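Enzyme subtilase SubTY from Bacillus sp. TY145 (Bacillus sp., PDB 5FFN) probably cleaves peptide bonds in proteins as a subtilisin-like serine endopeptidase that binds calcium and sodium ions. Local coordinates at residues G28-V33 with T131-V136; H123-A128 with Y158-L163. One frame throughout, in Å; residues are numbered along the deposited sequence.

Contact 1 (G28-V33 with T131-V136); sequences GIKVAV and TGSKVV
Lys30 and Val135 pair side by side in two parallel strands, 29-33 and 134-136, and Lys30 is gripped through both its backbone N and its backbone O. Its N-H gives a nearly straight bond to Lys134 O (2.9 Å, 171° at the hydrogen), and its carbonyl O takes the N-H of Val136 at 2.9 Å. One bridge further on, Ala32 N reaches Val136 O at 2.8 Å, tilted 20° from the carbonyl plane. Weaker CA-H...O contacts, from Val135 to Lys30 O and from Val31 to Val136 O, fill in between the N-H bonds.

Followed outward, the Lys30 side chain starts with CB 3.7 Å from Lys134 O and Val135 CG2 a little farther off. CG, set beside its own backbone N (chi1 -40°), stays near that oxygen and also reaches Ser133 CB (4.0 Å). A bend at chi2 turns CD away from 131-136; CE still skirts Ser133 OG, and NZ leaves to form a salt bridge with Glu50. On the same face Ala32 CB meets Val135 CG1. On the other face Ile29 CD1 lies 3.8 Å from both CB and CD of Lys134, the two side chains crossing at a slant, and Ile29 CG2 points at Val136 CG2. Before the strands pair, a water bridges Gly28 O and Lys134 N, while Thr131 OG1 accepts a long, bent bond from Ser133 N in an ST turn.

Strand 29-35 is hydrogen-bonded on its other edge to strand 99-104. Trp265 of helix 250-267 packs on Ile29, Lys134 and Val136, whereas Val124 of helix 114-131 lies against Ala32 and Val135 on the opposite face of the sheet.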
# COMPACT_ATOMS: atom_id res chain seq x y z
N GLY A 28 -2.00 20.09 -8.08
CA GLY A 28 -1.71 19.82 -9.45
C GLY A 28 -1.37 18.38 -9.75
O GLY A 28 -1.18 18.04 -10.89
N ILE A 29 -1.24 17.54 -8.73
CA ILE A 29 -0.90 16.12 -8.94
C ILE A 29 -2.17 15.30 -8.70
O ILE A 29 -3.00 15.69 -7.88
CB ILE A 29 0.20 15.67 -7.95
CG1 ILE A 29 1.40 16.66 -7.98
CG2 ILE A 29 0.64 14.22 -8.22
CD1 ILE A 29 2.02 16.85 -9.36
N LYS A 30 -2.27 14.16 -9.39
CA LYS A 30 -3.34 13.20 -9.18
C LYS A 30 -2.76 11.93 -8.51
O LYS A 30 -1.68 11.45 -8.91
CB LYS A 30 -4.00 12.78 -10.48
CG LYS A 30 -4.22 13.90 -11.49
CD LYS A 30 -5.07 15.06 -10.92
CE LYS A 30 -5.07 16.27 -11.85
NZ LYS A 30 -5.94 17.35 -11.24
N VAL A 31 -3.46 11.43 -7.50
CA VAL A 31 -3.12 10.10 -6.94
C VAL A 31 -4.27 9.15 -7.25
O VAL A 31 -5.45 9.39 -6.84
CB VAL A 31 -2.76 10.13 -5.46
CG1 VAL A 31 -2.37 8.72 -4.99
CG2 VAL A 31 -1.62 11.12 -5.20
N ALA A 32 -3.95 8.10 -8.00
CA ALA A 32 -4.91 7.06 -8.33
C ALA A 32 -4.83 5.95 -7.28
O ALA A 32 -3.83 5.20 -7.18
CB ALA A 32 -4.68 6.52 -9.74
N VAL A 33 -5.88 5.88 -6.46
CA VAL A 33 -5.98 4.87 -5.41
C VAL A 33 -6.81 3.72 -5.97
O VAL A 33 -8.06 3.81 -6.12
CB VAL A 33 -6.58 5.43 -4.11
CG1 VAL A 33 -6.81 4.32 -3.10
CG2 VAL A 33 -5.67 6.52 -3.56
N THR A 131 -4.92 13.37 -20.72
CA THR A 131 -5.15 14.62 -19.96
C THR A 131 -3.86 15.40 -19.66
O THR A 131 -3.93 16.51 -19.12
CB THR A 131 -5.80 14.33 -18.62
OG1 THR A 131 -4.91 13.56 -17.80
CG2 THR A 131 -7.15 13.61 -18.81
N GLY A 132 -2.72 14.81 -19.98
CA GLY A 132 -1.42 15.36 -19.65
C GLY A 132 -1.20 15.54 -18.15
O GLY A 132 -0.39 16.37 -17.71
N SER A 133 -1.86 14.72 -17.34
CA SER A 133 -1.74 14.78 -15.89
C SER A 133 -0.47 14.08 -15.34
O SER A 133 0.09 13.14 -15.93
CB SER A 133 -2.98 14.18 -15.23
OG SER A 133 -4.19 14.80 -15.65
N LYS A 134 -0.06 14.56 -14.17
CA LYS A 134 1.01 13.92 -13.38
C LYS A 134 0.29 13.02 -12.37
O LYS A 134 -0.49 13.49 -11.56
CB LYS A 134 1.88 14.96 -12.69
CG LYS A 134 2.69 15.82 -13.64
CD LYS A 134 3.38 16.96 -12.94
CE LYS A 134 3.76 18.07 -13.94
NZ LYS A 134 4.30 17.56 -15.21
N VAL A 135 0.52 11.71 -12.47
CA VAL A 135 -0.26 10.77 -11.72
C VAL A 135 0.66 9.77 -11.00
O VAL A 135 1.62 9.27 -11.57
CB VAL A 135 -1.24 9.96 -12.63
CG1 VAL A 135 -2.15 9.04 -11.78
CG2 VAL A 135 -2.06 10.91 -13.55
N VAL A 136 0.32 9.53 -9.75
CA VAL A 136 0.96 8.49 -8.97
C VAL A 136 -0.13 7.43 -8.67
O VAL A 136 -1.20 7.77 -8.17
CB VAL A 136 1.45 9.04 -7.63
CG1 VAL A 136 2.18 7.92 -6.80
CG2 VAL A 136 2.38 10.24 -7.84
O HOH W 1 -1.44 16.84 -13.24

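Contact 2 (H123-A128 with Y158-L163); sequences HVADEA and YGKGVL
Val162 turns its two methyl groups to different parts of helix 114-131. CG2 sits 3.7 Å from Ala128 CB and 4.0 Å from Ala125 CA, in the shallow groove that two alanines one helical turn apart leave on the helix surface. CG1, set anti to the backbone N (chi1 176°), faces Val124 CG1 at 4.2 Å, and these two valine side chains meet at about a right angle. No hydrogen bond joins the segments directly.

Lys160 lies outward of this apolar patch. Its CB points at the helix, and its CD lies on Ala125 CB at 3.8 Å. Chi3 (125°) then lifts CE outward, 3.7 Å from Asp126 OD1, and chi4 (-66°) turns NZ along the helix toward Ser129, the lysine and aspartate side chains passing obliquely. NZ stays 4.1 Å from Asp126 OD1, too far for a salt bridge; a water that donates to this oxygen and accepts from Lys160 NZ spans the gap. Asp126 OD1 is also bonded to Tyr156 OH, and NZ makes a weak hydrogen bond to Ser129 OG. Cutting this side chain back to an alanine here is likely to uncover Ala125 and to leave the bridging water without its lysine mate and Asp126 without a nearby positive charge.

Gly161, at positive phi, is the C-prime residue of a Schellman motif closing helix 148-159. The contact sets helix 114-131 against the turn between helix 148-159 and strand 163-167. This turn is the return of a beta-alpha-beta crossover (134-142, 148-159, 163-167) between parallel neighbouring strands, as in the alpha/beta fold of subtilisins.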
# COMPACT_ATOMS: atom_id res chain seq x y z
N HIS A 123 -5.83 1.81 -17.66
CA HIS A 123 -6.75 2.93 -17.77
C HIS A 123 -6.16 4.22 -17.15
O HIS A 123 -6.21 5.27 -17.75
CB HIS A 123 -8.10 2.56 -17.20
CG HIS A 123 -9.15 3.61 -17.40
ND1 HIS A 123 -9.80 3.79 -18.60
CD2 HIS A 123 -9.63 4.56 -16.56
CE1 HIS A 123 -10.64 4.82 -18.49
NE2 HIS A 123 -10.56 5.30 -17.27
N VAL A 124 -5.55 4.11 -15.97
CA VAL A 124 -4.84 5.25 -15.39
C VAL A 124 -3.85 5.84 -16.41
O VAL A 124 -3.84 7.05 -16.62
CB VAL A 124 -4.07 4.89 -14.08
CG1 VAL A 124 -3.20 6.07 -13.60
CG2 VAL A 124 -5.01 4.45 -12.99
N ALA A 125 -3.02 4.99 -16.99
CA ALA A 125 -1.98 5.39 -17.95
C ALA A 125 -2.59 6.10 -19.16
O ALA A 125 -2.12 7.16 -19.57
CB ALA A 125 -1.16 4.20 -18.38
N ASP A 126 -3.70 5.54 -19.65
CA ASP A 126 -4.40 6.12 -20.80
C ASP A 126 -4.99 7.48 -20.44
O ASP A 126 -4.86 8.43 -21.21
CB ASP A 126 -5.47 5.17 -21.30
CG ASP A 126 -4.88 3.98 -22.05
OD1 ASP A 126 -3.72 4.00 -22.47
OD2 ASP A 126 -5.60 2.99 -22.24
N GLU A 127 -5.58 7.58 -19.25
CA GLU A 127 -6.13 8.84 -18.76
C GLU A 127 -5.02 9.87 -18.57
O GLU A 127 -5.20 11.06 -18.91
CB GLU A 127 -6.89 8.65 -17.45
CG GLU A 127 -8.20 7.90 -17.61
CD GLU A 127 -9.25 8.73 -18.33
OE1 GLU A 127 -9.65 9.79 -17.82
OE2 GLU A 127 -9.64 8.32 -19.42
N ALA A 128 -3.90 9.43 -18.03
CA ALA A 128 -2.74 10.31 -17.82
C ALA A 128 -2.20 10.87 -19.13
O ALA A 128 -1.97 12.08 -19.26
CB ALA A 128 -1.60 9.56 -17.01
N TYR A 158 4.18 2.62 -16.49
CA TYR A 158 5.49 3.24 -16.21
C TYR A 158 6.06 3.82 -17.50
O TYR A 158 6.71 4.88 -17.49
CB TYR A 158 6.47 2.23 -15.61
CG TYR A 158 7.69 2.85 -14.93
CD1 TYR A 158 7.57 3.46 -13.68
CD2 TYR A 158 8.95 2.87 -15.54
CE1 TYR A 158 8.68 4.03 -13.03
CE2 TYR A 158 10.07 3.46 -14.90
CZ TYR A 158 9.92 4.02 -13.64
OH TYR A 158 10.97 4.59 -12.97
N GLY A 159 5.76 3.14 -18.61
CA GLY A 159 6.22 3.57 -19.93
C GLY A 159 5.53 4.82 -20.41
O GLY A 159 6.00 5.45 -21.34
N LYS A 160 4.38 5.14 -19.83
CA LYS A 160 3.62 6.35 -20.11
C LYS A 160 3.75 7.44 -19.00
O LYS A 160 2.93 8.37 -18.94
CB LYS A 160 2.16 5.98 -20.37
CG LYS A 160 1.96 5.13 -21.65
CD LYS A 160 0.56 4.58 -21.72
CE LYS A 160 -0.15 4.93 -23.00
NZ LYS A 160 -0.39 6.36 -23.08
N GLY A 161 4.81 7.36 -18.19
CA GLY A 161 5.18 8.41 -17.23
C GLY A 161 4.39 8.47 -15.93
O GLY A 161 4.30 9.54 -15.31
N VAL A 162 3.75 7.35 -15.56
CA VAL A 162 2.97 7.24 -14.32
C VAL A 162 3.85 6.55 -13.27
O VAL A 162 4.44 5.49 -13.55
CB VAL A 162 1.67 6.39 -14.52
CG1 VAL A 162 0.93 6.20 -13.19
CG2 VAL A 162 0.72 7.05 -15.54
N LEU A 163 3.98 7.15 -12.09
CA LEU A 163 4.74 6.53 -10.99
C LEU A 163 3.84 5.46 -10.35
O LEU A 163 2.66 5.72 -10.08
CB LEU A 163 5.10 7.56 -9.94
CG LEU A 163 6.00 7.05 -8.81
CD1 LEU A 163 7.36 6.66 -9.38
CD2 LEU A 163 6.12 8.08 -7.75
O HOH W 2 -3.03 5.98 -24.38

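Overall arrangement
Both contacts are largely buried. Contact 1 brings strand 29-35, from far earlier in the chain, beside strand 134-142; contact 2 joins the helix before that strand to the turn after the helix that follows it. Contact 1 belongs to the sheet itself and is held by backbone hydrogen bonds with aliphatic side chains on both faces. Contact 2 lies one layer out, where a helix meets a turn through methyl groups; its one charged pair is bridged by water, while the water in contact 1 joins backbone atoms. The two touch where Val135 CG1 packs on Val124 CG1, while Val135 O probably accepts from Leu163 N. Strand 134-142 therefore separates strand 29-35 from strand 163-167.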